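Local coordinates for bifunctional cytochrome P450/NADPH--P450 reductase (Deinococcus aerius, PDB 7F3H), which probably catalyses NADPH-dependent hydroxylation of organic substrates at a heme iron, as a self-sufficient cytochrome P450 fused to its own reductase, at residues Q49-I54 with G354-L359; L124-A129 with L153-L158; Y294-R299 with D316-I321; P368-N373 with T389-A394. One frame throughout, in Å; residues are numbered along the deposited sequence.

Interaction 1. Residues Q49-I54 with G354-L359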
loop_
_atom_site.group_PDB
_atom_site.type_symbol
_atom_site.label_atom_id
_atom_site.label_comp_id
_atom_site.label_asym_id
_atom_site.label_seq_id
_atom_site.Cartn_x
_atom_site.Cartn_y
_atom_site.Cartn_z
ATOM N N GLN A 49 7.096 10.316 24.747
ATOM C CA GLN A 49 6.844 9.777 26.078
ATOM C C GLN A 49 8.102 9.114 26.618
ATOM O O GLN A 49 8.910 9.755 27.296
ATOM C CB GLN A 49 5.659 8.799 26.026
ATOM C CG GLN A 49 4.329 9.497 25.664
ATOM C CD GLN A 49 3.138 8.553 25.500
ATOM O OE1 GLN A 49 3.299 7.359 25.253
ATOM N NE2 GLN A 49 1.934 9.104 25.600
ATOM N N GLY A 50 8.284 7.840 26.302
ATOM C CA GLY A 50 9.424 7.089 26.787
ATOM C C GLY A 50 10.507 7.064 25.726
ATOM O O GLY A 50 11.662 7.433 25.973
ATOM N N ARG A 51 10.123 6.573 24.553
ATOM C CA ARG A 51 11.012 6.365 23.413
ATOM C C ARG A 51 11.528 7.608 22.688
ATOM O O ARG A 51 11.032 8.731 22.797
ATOM C CB ARG A 51 10.343 5.601 22.304
ATOM C CG ARG A 51 10.507 4.180 22.058
ATOM C CD ARG A 51 9.789 4.495 20.785
ATOM N NE ARG A 51 10.421 4.209 19.513
ATOM C CZ ARG A 51 9.788 4.373 18.354
ATOM N NH1 ARG A 51 8.532 4.815 18.324
ATOM N NH2 ARG A 51 10.445 4.162 17.220
ATOM N N THR A 52 12.559 7.316 21.883
ATOM C CA THR A 52 13.112 8.173 20.844
ATOM C C THR A 52 12.539 7.827 19.471
ATOM O O THR A 52 12.636 6.675 19.027
ATOM C CB THR A 52 14.634 7.995 20.803
ATOM O OG1 THR A 52 15.192 8.347 22.078
ATOM C CG2 THR A 52 15.237 8.865 19.684
ATOM N N LEU A 53 11.989 8.828 18.769
ATOM C CA LEU A 53 11.564 8.648 17.379
ATOM C C LEU A 53 12.563 9.357 16.468
ATOM O O LEU A 53 12.901 10.523 16.702
ATOM C CB LEU A 53 10.136 9.163 17.134
ATOM C CG LEU A 53 9.441 8.900 15.771
ATOM C CD1 LEU A 53 9.237 7.409 15.487
ATOM C CD2 LEU A 53 8.085 9.599 15.692
ATOM N N ILE A 54 13.095 8.634 15.475
ATOM C CA ILE A 54 14.048 9.194 14.519
ATOM C C ILE A 54 13.440 9.109 13.126
ATOM O O ILE A 54 12.883 8.065 12.751
ATOM C CB ILE A 54 15.405 8.472 14.586
ATOM C CG1 ILE A 54 15.899 8.490 16.035
ATOM C CG2 ILE A 54 16.416 9.113 13.639
ATOM C CD1 ILE A 54 17.225 7.852 16.231
ATOM N N GLY A 354 19.315 -1.671 18.064
ATOM C CA GLY A 354 17.908 -1.732 18.395
ATOM C C GLY A 354 17.123 -0.460 18.158
ATOM O O GLY A 354 15.893 -0.525 18.078
ATOM N N GLN A 355 17.782 0.679 17.962
ATOM C CA GLN A 355 17.064 1.913 17.652
ATOM C C GLN A 355 16.388 1.800 16.283
ATOM O O GLN A 355 17.004 1.337 15.318
ATOM C CB GLN A 355 18.032 3.103 17.682
ATOM C CG GLN A 355 17.421 4.432 17.317
ATOM C CD GLN A 355 16.250 4.835 18.230
ATOM O OE1 GLN A 355 16.398 4.934 19.462
ATOM N NE2 GLN A 355 15.096 5.108 17.621
ATOM N N GLN A 356 15.098 2.142 16.226
ATOM C CA GLN A 356 14.363 2.263 14.963
ATOM C C GLN A 356 14.671 3.592 14.276
ATOM O O GLN A 356 14.734 4.642 14.928
ATOM C CB GLN A 356 12.851 2.205 15.204
ATOM C CG GLN A 356 12.266 0.832 15.406
ATOM C CD GLN A 356 10.765 0.878 15.512
ATOM O OE1 GLN A 356 10.071 1.095 14.524
ATOM N NE2 GLN A 356 10.253 0.715 16.721
ATOM N N VAL A 357 14.801 3.561 12.954
ATOM C CA VAL A 357 14.851 4.771 12.131
ATOM C C VAL A 357 13.756 4.673 11.086
ATOM O O VAL A 357 13.711 3.701 10.320
ATOM C CB VAL A 357 16.213 4.970 11.460
ATOM C CG1 VAL A 357 16.201 6.272 10.642
ATOM C CG2 VAL A 357 17.302 4.975 12.504
ATOM N N ALA A 358 12.804 5.602 11.140
ATOM C CA ALA A 358 11.742 5.657 10.148
ATOM C C ALA A 358 12.239 6.329 8.867
ATOM O O ALA A 358 12.885 7.384 8.916
ATOM C CB ALA A 358 10.522 6.384 10.728
ATOM N N LEU A 359 11.938 5.723 7.718
ATOM C CA LEU A 359 12.140 6.398 6.435
ATOM C C LEU A 359 10.976 7.351 6.172
ATOM O O LEU A 359 9.840 6.913 5.935
ATOM C CB LEU A 359 12.275 5.398 5.292
ATOM C CG LEU A 359 13.166 4.171 5.456
ATOM C CD1 LEU A 359 13.177 3.390 4.175
ATOM C CD2 LEU A 359 14.564 4.596 5.791
HETATM O O HOH W 1 12.005 6.014 15.186
#
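The side-chain amide of Q355 reaches across to T52, its NE2 lying 3.2 Å from T52 O with a fairly straight N-H (162°). The donor stands well above the plane of that carbonyl. The same nitrogen gives its second hydrogen to the carbonyl of the next residue, NE2 to Q356 O at 2.8 Å, this time in the carbonyl plane and on a lone pair, so both N-H groups are used and the rotation of the amide is fixed. The chain of Q355 starts anti to its own nitrogen and then bends at chi2 (59°), which turns the amide toward the neighbouring strand. I54 CD1 rests on Q355 CG at 3.6 Å, and I54 CG2 meets V357 CG1 at 4.1 Å; a beta-branched aliphatic residue suits this buried place.

One direct backbone bond joins the two segments, A358 N to I54 O at 2.9 Å. Before it the parallel strands 51-56 and 356-359 splay apart, and a water fills in, accepting from I54 N at 2.9 Å and donating to Q356 O at 3.1 Å. Further out, A358 also pairs with A56, while V357 pairs with V337 on the next strand of the sheet. R51, poorly ordered, lies beside the Q356 amide as one donor near another. The chemistry thus implies that glutamine and water extend the strand pairing where backbone alone no longer reaches.

Interaction 2. Residues L124-A129 with L153-L158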
loop_
_atom_site.group_PDB
_atom_site.type_symbol
_atom_site.label_atom_id
_atom_site.label_comp_id
_atom_site.label_asym_id
_atom_site.label_seq_id
_atom_site.Cartn_x
_atom_site.Cartn_y
_atom_site.Cartn_z
ATOM N N LEU A 124 -9.836 -8.341 -14.242
ATOM C CA LEU A 124 -10.805 -7.759 -15.159
ATOM C C LEU A 124 -12.220 -8.005 -14.666
ATOM O O LEU A 124 -13.068 -7.097 -14.698
ATOM C CB LEU A 124 -10.597 -8.312 -16.568
ATOM C CG LEU A 124 -11.514 -7.894 -17.724
ATOM C CD1 LEU A 124 -11.314 -6.428 -18.190
ATOM C CD2 LEU A 124 -11.259 -8.867 -18.874
ATOM N N GLU A 125 -12.476 -9.189 -14.115
ATOM C CA GLU A 125 -13.835 -9.462 -13.672
ATOM C C GLU A 125 -14.256 -8.414 -12.664
ATOM O O GLU A 125 -15.374 -7.880 -12.727
ATOM C CB GLU A 125 -13.947 -10.865 -13.081
ATOM C CG GLU A 125 -15.367 -11.221 -12.575
ATOM C CD GLU A 125 -15.395 -12.574 -11.852
ATOM O OE1 GLU A 125 -14.799 -13.561 -12.372
ATOM O OE2 GLU A 125 -15.985 -12.646 -10.749
ATOM N N VAL A 126 -13.358 -8.097 -11.724
ATOM C CA VAL A 126 -13.728 -7.145 -10.694
ATOM C C VAL A 126 -13.803 -5.737 -11.286
ATOM O O VAL A 126 -14.775 -5.005 -11.050
ATOM C CB VAL A 126 -12.759 -7.241 -9.502
ATOM C CG1 VAL A 126 -13.146 -6.240 -8.462
ATOM C CG2 VAL A 126 -12.779 -8.653 -8.892
ATOM N N ALA A 127 -12.819 -5.366 -12.124
ATOM C CA ALA A 127 -12.786 -4.014 -12.672
ATOM C C ALA A 127 -14.078 -3.705 -13.432
ATOM O O ALA A 127 -14.700 -2.643 -13.229
ATOM C CB ALA A 127 -11.545 -3.840 -13.554
ATOM N N GLN A 128 -14.540 -4.664 -14.247
ATOM C CA GLN A 128 -15.787 -4.494 -14.992
ATOM C C GLN A 128 -16.965 -4.259 -14.045
ATOM O O GLN A 128 -17.809 -3.389 -14.299
ATOM C CB GLN A 128 -16.016 -5.721 -15.893
ATOM C CG GLN A 128 -15.092 -5.741 -17.125
ATOM C CD GLN A 128 -15.203 -7.008 -17.952
ATOM O OE1 GLN A 128 -15.401 -8.108 -17.425
ATOM N NE2 GLN A 128 -15.052 -6.866 -19.262
ATOM N N ALA A 129 -16.986 -4.956 -12.905
ATOM C CA ALA A 129 -18.056 -4.743 -11.930
ATOM C C ALA A 129 -18.038 -3.319 -11.380
ATOM O O ALA A 129 -19.099 -2.680 -11.266
ATOM C CB ALA A 129 -17.952 -5.765 -10.806
ATOM N N LEU A 153 -10.263 -5.176 -2.478
ATOM C CA LEU A 153 -10.646 -6.330 -1.673
ATOM C C LEU A 153 -11.167 -7.462 -2.547
ATOM O O LEU A 153 -10.727 -8.603 -2.419
ATOM C CB LEU A 153 -11.682 -5.936 -0.638
ATOM C CG LEU A 153 -11.153 -5.320 0.652
ATOM C CD1 LEU A 153 -12.325 -4.931 1.585
ATOM C CD2 LEU A 153 -10.139 -6.248 1.348
ATOM N N ASP A 154 -12.116 -7.177 -3.433
ATOM C CA ASP A 154 -12.635 -8.244 -4.286
ATOM C C ASP A 154 -11.548 -8.845 -5.159
ATOM O O ASP A 154 -11.495 -10.068 -5.347
ATOM C CB ASP A 154 -13.768 -7.722 -5.147
ATOM C CG ASP A 154 -15.076 -7.752 -4.419
ATOM O OD1 ASP A 154 -15.025 -7.789 -3.178
ATOM O OD2 ASP A 154 -16.144 -7.708 -5.072
ATOM N N THR A 155 -10.670 -8.009 -5.702
ATOM C CA THR A 155 -9.643 -8.517 -6.599
ATOM C C THR A 155 -8.674 -9.412 -5.840
ATOM O O THR A 155 -8.358 -10.533 -6.276
ATOM C CB THR A 155 -8.916 -7.358 -7.273
ATOM O OG1 THR A 155 -9.868 -6.558 -7.995
ATOM C CG2 THR A 155 -7.923 -7.887 -8.259
ATOM N N ILE A 156 -8.166 -8.921 -4.711
ATOM C CA ILE A 156 -7.205 -9.727 -3.991
ATOM C C ILE A 156 -7.887 -10.986 -3.441
ATOM O O ILE A 156 -7.272 -12.046 -3.423
ATOM C CB ILE A 156 -6.475 -8.877 -2.924
ATOM C CG1 ILE A 156 -5.161 -9.535 -2.541
ATOM C CG2 ILE A 156 -7.265 -8.757 -1.670
ATOM C CD1 ILE A 156 -4.260 -9.840 -3.746
ATOM N N SER A 157 -9.184 -10.926 -3.081
ATOM C CA SER A 157 -9.909 -12.104 -2.573
ATOM C C SER A 157 -10.117 -13.160 -3.654
ATOM O O SER A 157 -9.982 -14.364 -3.392
ATOM C CB SER A 157 -11.265 -11.689 -1.987
ATOM O OG SER A 157 -11.126 -10.823 -0.867
ATOM N N LEU A 158 -10.484 -12.727 -4.859
ATOM C CA LEU A 158 -10.672 -13.646 -5.978
ATOM C C LEU A 158 -9.352 -14.277 -6.413
ATOM O O LEU A 158 -9.270 -15.497 -6.612
ATOM C CB LEU A 158 -11.295 -12.896 -7.157
ATOM C CG LEU A 158 -11.808 -13.689 -8.370
ATOM C CD1 LEU A 158 -12.757 -14.852 -7.949
ATOM C CD2 LEU A 158 -12.417 -12.791 -9.491
#
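The flat carboxylate of E125 has L158 over one of its faces: methyl CD2 stands 3.8 Å from CD, and about equally far from both oxygens. Its charge is turned to another partner, since OE1 forms a salt bridge with R164. The second flat group, the carboxylate of D154, takes no direct part across the contact; OD1 is hydrogen-bonded to S167, and the D154 methylene is what meets the opposite helix.

These helices, 113-137 and 144-161, correspond to D and E of the P450 fold and belong to its core bundle with helices 254-285 and 408-425. They run antiparallel, at 158° and 9.1 Å between the axes of the short segments. V126 stands at the centre of the contact. Its CG1 is anti to the backbone nitrogen (chi1 179°) and touches D154 CB at 3.7 Å, while CG2 faces L158 CD2 at 4.2 Å. A compact branched side chain suits so close an approach, and no hydrogen bond crosses between the segments. Just beyond, I156 turns away from this interface and touches the heme.

T155 brings a hydroxyl into the apolar contact, and its polarity is met within its own helix: OG1, bonded to L151 O, lies 3.3 Å from V126 CG1.

Interaction 3. Residues Y294-R299 with D316-I321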
loop_
_atom_site.group_PDB
_atom_site.type_symbol
_atom_site.label_atom_id
_atom_site.label_comp_id
_atom_site.label_asym_id
_atom_site.label_seq_id
_atom_site.Cartn_x
_atom_site.Cartn_y
_atom_site.Cartn_z
ATOM N N TYR A 294 -6.351 9.869 -21.394
ATOM C CA TYR A 294 -7.500 9.608 -22.256
ATOM C C TYR A 294 -7.055 9.279 -23.689
ATOM O O TYR A 294 -7.633 8.404 -24.357
ATOM C CB TYR A 294 -8.435 10.808 -22.248
ATOM C CG TYR A 294 -9.464 10.901 -21.121
ATOM C CD1 TYR A 294 -10.319 9.847 -20.827
ATOM C CD2 TYR A 294 -9.649 12.105 -20.430
ATOM C CE1 TYR A 294 -11.293 9.975 -19.834
ATOM C CE2 TYR A 294 -10.592 12.241 -19.474
ATOM C CZ TYR A 294 -11.418 11.190 -19.166
ATOM O OH TYR A 294 -12.368 11.381 -18.182
ATOM N N ALA A 295 -6.061 10.011 -24.195
ATOM C CA ALA A 295 -5.534 9.745 -25.533
ATOM C C ALA A 295 -4.971 8.324 -25.642
ATOM O O ALA A 295 -5.196 7.626 -26.642
ATOM C CB ALA A 295 -4.465 10.784 -25.885
ATOM N N GLU A 296 -4.182 7.905 -24.649
ATOM C CA GLU A 296 -3.637 6.545 -24.644
ATOM C C GLU A 296 -4.760 5.502 -24.658
ATOM O O GLU A 296 -4.737 4.547 -25.453
ATOM C CB GLU A 296 -2.720 6.387 -23.433
ATOM C CG GLU A 296 -2.308 4.994 -23.094
ATOM C CD GLU A 296 -1.023 4.970 -22.258
ATOM O OE1 GLU A 296 0.095 4.948 -22.847
ATOM O OE2 GLU A 296 -1.127 4.977 -21.007
ATOM N N VAL A 297 -5.756 5.685 -23.779
ATOM C CA VAL A 297 -6.891 4.764 -23.674
ATOM C C VAL A 297 -7.634 4.658 -25.002
ATOM O O VAL A 297 -8.042 3.565 -25.416
ATOM C CB VAL A 297 -7.831 5.225 -22.535
ATOM C CG1 VAL A 297 -9.179 4.580 -22.640
ATOM C CG2 VAL A 297 -7.217 4.937 -21.187
ATOM N N ASP A 298 -7.833 5.788 -25.682
ATOM C CA ASP A 298 -8.573 5.769 -26.941
ATOM C C ASP A 298 -7.728 5.169 -28.056
ATOM O O ASP A 298 -8.249 4.462 -28.923
ATOM C CB ASP A 298 -9.036 7.193 -27.288
ATOM C CG ASP A 298 -9.966 7.789 -26.211
ATOM O OD1 ASP A 298 -10.418 7.033 -25.313
ATOM O OD2 ASP A 298 -10.226 9.014 -26.243
ATOM N N ARG A 299 -6.410 5.361 -27.980
ATOM C CA ARG A 299 -5.501 4.711 -28.912
ATOM C C ARG A 299 -5.593 3.197 -28.784
ATOM O O ARG A 299 -5.707 2.489 -29.790
ATOM C CB ARG A 299 -4.087 5.199 -28.635
ATOM C CG ARG A 299 -3.054 4.758 -29.604
ATOM C CD ARG A 299 -1.828 5.664 -29.525
ATOM N NE ARG A 299 -1.305 5.913 -28.178
ATOM C CZ ARG A 299 -1.380 7.099 -27.557
ATOM N NH1 ARG A 299 -1.974 8.138 -28.157
ATOM N NH2 ARG A 299 -0.849 7.254 -26.339
ATOM N N ASP A 316 1.802 3.166 -21.626
ATOM C CA ASP A 316 2.982 3.973 -21.299
ATOM C C ASP A 316 2.667 5.144 -20.368
ATOM O O ASP A 316 3.320 5.317 -19.323
ATOM C CB ASP A 316 3.640 4.540 -22.556
ATOM C CG ASP A 316 4.605 5.631 -22.225
ATOM O OD1 ASP A 316 5.489 5.398 -21.364
ATOM O OD2 ASP A 316 4.447 6.735 -22.747
ATOM N N VAL A 317 1.671 5.957 -20.749
ATOM C CA VAL A 317 1.288 7.106 -19.937
ATOM C C VAL A 317 0.787 6.652 -18.561
ATOM O O VAL A 317 1.244 7.141 -17.524
ATOM C CB VAL A 317 0.212 7.931 -20.674
ATOM C CG1 VAL A 317 -0.384 9.010 -19.762
ATOM C CG2 VAL A 317 0.791 8.541 -21.945
ATOM N N ILE A 318 -0.149 5.695 -18.536
ATOM C CA ILE A 318 -0.793 5.294 -17.275
ATOM C C ILE A 318 0.212 4.709 -16.275
ATOM O O ILE A 318 0.184 5.108 -15.099
ATOM C CB ILE A 318 -1.975 4.369 -17.567
ATOM C CG1 ILE A 318 -3.180 5.196 -18.043
ATOM C CG2 ILE A 318 -2.331 3.502 -16.392
ATOM C CD1 ILE A 318 -4.400 4.349 -18.401
ATOM N N PRO A 319 1.103 3.771 -16.658
ATOM C CA PRO A 319 2.185 3.383 -15.744
ATOM C C PRO A 319 2.987 4.561 -15.200
ATOM O O PRO A 319 3.316 4.588 -14.008
ATOM C CB PRO A 319 3.059 2.465 -16.616
ATOM C CG PRO A 319 2.155 1.926 -17.633
ATOM C CD PRO A 319 1.163 3.002 -17.920
ATOM N N ARG A 320 3.366 5.526 -16.042
ATOM C CA ARG A 320 4.204 6.605 -15.522
ATOM C C ARG A 320 3.413 7.517 -14.589
ATOM O O ARG A 320 3.952 8.004 -13.578
ATOM C CB ARG A 320 4.807 7.361 -16.688
ATOM C CG ARG A 320 5.920 6.568 -17.387
ATOM C CD ARG A 320 6.644 7.416 -18.432
ATOM N NE ARG A 320 5.840 7.647 -19.627
ATOM C CZ ARG A 320 5.499 8.845 -20.114
ATOM N NH1 ARG A 320 5.878 9.973 -19.499
ATOM N NH2 ARG A 320 4.777 8.916 -21.236
ATOM N N ILE A 321 2.121 7.684 -14.864
ATOM C CA ILE A 321 1.233 8.365 -13.927
ATOM C C ILE A 321 1.304 7.706 -12.567
ATOM O O ILE A 321 1.407 8.384 -11.541
ATOM C CB ILE A 321 -0.222 8.347 -14.440
ATOM C CG1 ILE A 321 -0.417 9.363 -15.558
ATOM C CG2 ILE A 321 -1.184 8.591 -13.287
ATOM C CD1 ILE A 321 -1.694 9.133 -16.304
#
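A helix N-terminus receives a carboxylate here: E296, on the helix corresponding to J of the P450 fold, reaches to the first turn of the K helix, 317-329. The side chain leaves its helix with CG anti to the backbone nitrogen (chi1 167°) and runs on extended, long enough to span the gap to the other backbone. Three amides meet its two oxygens. E296 OE1 accepts from V317 N at 2.8 Å, on the syn side, and from D316 N at 2.8 Å; the two donors come from opposite faces of the carboxylate. OE2 takes I318 N, also at 2.8 Å, nearly in line with its C-O bond. Glutamate suits the place because a negative group satisfies amides that have no preceding turn to bond to, and these donors, with the helix dipole, probably favour its charged form.

D316 holds the N-cap position, yet its side chain makes no capping bond. Instead R320 grips it side-on, NE to OD1 at 2.9 Å and NH2 to OD2 at 2.7 Å, while R320 NH1 bridges to D380. Beside the polar centre, V297 CG2 packs on I318 CD1 at 4.0 Å, and V297 also touches L420 and L423 of the L helix. A carboxylate from one helix bound to the first amides of another is the classic anion site at a helix N-terminus, here between J and K.

Interaction 4. Residues P368-N373 with T389-A394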
loop_
_atom_site.group_PDB
_atom_site.type_symbol
_atom_site.label_atom_id
_atom_site.label_comp_id
_atom_site.label_asym_id
_atom_site.label_seq_id
_atom_site.Cartn_x
_atom_site.Cartn_y
_atom_site.Cartn_z
ATOM N N PRO A 368 15.106 17.829 -2.579
ATOM C CA PRO A 368 15.642 18.615 -3.719
ATOM C C PRO A 368 16.967 18.105 -4.254
ATOM O O PRO A 368 17.233 18.277 -5.448
ATOM C CB PRO A 368 15.808 20.034 -3.155
ATOM C CG PRO A 368 15.519 19.952 -1.668
ATOM C CD PRO A 368 14.816 18.646 -1.388
ATOM N N ALA A 369 17.811 17.486 -3.424
ATOM C CA ALA A 369 19.067 16.943 -3.927
ATOM C C ALA A 369 18.868 15.772 -4.896
ATOM O O ALA A 369 19.805 15.394 -5.610
ATOM C CB ALA A 369 19.956 16.514 -2.755
ATOM N N ALA A 370 17.701 15.137 -4.882
ATOM C CA ALA A 370 17.466 13.969 -5.705
ATOM C C ALA A 370 16.402 14.194 -6.775
ATOM O O ALA A 370 16.290 13.377 -7.694
ATOM C CB ALA A 370 17.083 12.765 -4.830
ATOM N N TRP A 371 15.575 15.227 -6.640
ATOM C CA TRP A 371 14.457 15.464 -7.545
ATOM C C TRP A 371 14.482 16.926 -7.947
ATOM O O TRP A 371 14.340 17.804 -7.091
ATOM C CB TRP A 371 13.116 15.121 -6.868
ATOM C CG TRP A 371 13.081 13.728 -6.306
ATOM C CD1 TRP A 371 13.273 13.364 -5.004
ATOM C CD2 TRP A 371 12.862 12.496 -7.040
ATOM N NE1 TRP A 371 13.174 11.987 -4.873
ATOM C CE2 TRP A 371 12.926 11.437 -6.107
ATOM C CE3 TRP A 371 12.605 12.197 -8.388
ATOM C CZ2 TRP A 371 12.741 10.108 -6.478
ATOM C CZ3 TRP A 371 12.430 10.882 -8.750
ATOM C CH2 TRP A 371 12.496 9.849 -7.801
ATOM N N THR A 372 14.667 17.184 -9.242
ATOM C CA THR A 372 14.511 18.535 -9.766
ATOM C C THR A 372 13.052 18.963 -9.663
ATOM O O THR A 372 12.163 18.195 -10.016
ATOM C CB THR A 372 14.970 18.608 -11.216
ATOM O OG1 THR A 372 16.329 18.151 -11.333
ATOM C CG2 THR A 372 14.841 20.043 -11.721
ATOM N N ASN A 373 12.805 20.182 -9.189
ATOM C CA ASN A 373 11.452 20.687 -8.956
ATOM C C ASN A 373 10.621 19.647 -8.225
ATOM O O ASN A 373 9.613 19.133 -8.788
ATOM C CB ASN A 373 10.788 21.117 -10.253
ATOM C CG ASN A 373 11.534 22.214 -10.934
ATOM O OD1 ASN A 373 11.961 23.170 -10.290
ATOM N ND2 ASN A 373 11.705 22.091 -12.249
ATOM N N THR A 389 18.266 7.900 -14.288
ATOM C CA THR A 389 19.111 8.912 -13.670
ATOM C C THR A 389 18.684 9.294 -12.261
ATOM O O THR A 389 19.230 10.244 -11.703
ATOM C CB THR A 389 19.169 10.172 -14.537
ATOM O OG1 THR A 389 17.913 10.855 -14.473
ATOM C CG2 THR A 389 19.489 9.817 -15.972
ATOM N N HIS A 390 17.728 8.585 -11.670
ATOM C CA HIS A 390 17.289 8.908 -10.316
ATOM C C HIS A 390 18.332 8.481 -9.308
ATOM O O HIS A 390 19.123 7.576 -9.566
ATOM C CB HIS A 390 15.968 8.207 -9.994
ATOM C CG HIS A 390 14.856 8.616 -10.904
ATOM N ND1 HIS A 390 13.608 8.026 -10.880
ATOM C CD2 HIS A 390 14.821 9.551 -11.887
ATOM C CE1 HIS A 390 12.845 8.610 -11.790
ATOM N NE2 HIS A 390 13.556 9.532 -12.417
ATOM N N HIS A 391 18.334 9.147 -8.157
ATOM C CA HIS A 391 19.106 8.670 -7.016
ATOM C C HIS A 391 18.606 7.283 -6.634
ATOM O O HIS A 391 17.395 7.105 -6.426
ATOM C CB HIS A 391 18.976 9.622 -5.830
ATOM C CG HIS A 391 19.919 9.327 -4.701
ATOM N ND1 HIS A 391 20.041 8.073 -4.130
ATOM C CD2 HIS A 391 20.789 10.126 -4.040
ATOM C CE1 HIS A 391 20.937 8.118 -3.160
ATOM N NE2 HIS A 391 21.409 9.350 -3.086
ATOM N N PRO A 392 19.493 6.284 -6.532
ATOM C CA PRO A 392 19.039 4.891 -6.317
ATOM C C PRO A 392 18.410 4.632 -4.971
ATOM O O PRO A 392 17.850 3.548 -4.778
ATOM C CB PRO A 392 20.322 4.066 -6.478
ATOM C CG PRO A 392 21.240 4.962 -7.314
ATOM C CD PRO A 392 20.923 6.363 -6.870
ATOM N N ALA A 393 18.453 5.576 -4.039
ATOM C CA ALA A 393 17.864 5.345 -2.729
ATOM C C ALA A 393 16.742 6.326 -2.426
ATOM O O ALA A 393 16.277 6.370 -1.284
ATOM C CB ALA A 393 18.925 5.405 -1.630
ATOM N N ALA A 394 16.283 7.101 -3.413
ATOM C CA ALA A 394 15.314 8.164 -3.162
ATOM C C ALA A 394 13.889 7.812 -3.591
ATOM O O ALA A 394 13.021 8.697 -3.605
ATOM C CB ALA A 394 15.769 9.482 -3.834
HETATM O O HOH W 2 15.619 10.905 -7.808
#
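W371 reaches across to A394 and H390, beginning at a CB that its backbone holds to one side of the other segment. CG lies anti to the carbonyl carbon (chi1 -54°), which swings the indole over toward residues 390-394. Along the ring, NE1 passes A394 CB at 3.8 Å and spends its hydrogen on L364 O. CZ2 then meets A394 O at 3.2 Å, the oxygen lying at the ring edge near its plane, where the slightly positive C-H rim suits it. At the far end CH2 is 3.7 Å from H390 ND1, and CZ3 stands over the centre of the imidazole. This is a T-shaped stack, tryptophan edge to histidine face, with planes at 62°.

The residues belong to the stretch between the K and L helices of the P450 fold, which includes the meander ahead of the cysteine loop. R327, probably the arginine of the K-helix ExxR motif, adds a cation-pi contact to W371.

Over the indole sits a water that donates to A370 O at 2.6 Å and accepts from H391 N at 3.3 Å. A370 is small enough for its CB to rest against both H391 CB and A394 CB, the latter 3.7 Å away. H391 ND1 in turn accepts from A393 N, and its NE2 bonds to N60.

Overall arrangement
Three of the contacts can be placed by their distance from the heme. Interaction 2 comes nearest of these, with the T155 side chain about 7 Å from the cofactor and I156 touching it. The side chain of Q356 in interaction 1 is about 9 Å from the heme. The side chain of I318 in interaction 3 is about 14 Å from the heme. Interaction 1 joins residues some 300 positions apart, and interactions 2 and 3 both fall inside the loop it closes, across the chain's centre from it, at 39 and 42 Å between centres. Interaction 4 follows along the chain; its nearest atoms are about 7 Å from interaction 1 and about 9 Å from interaction 3. No two contacts touch.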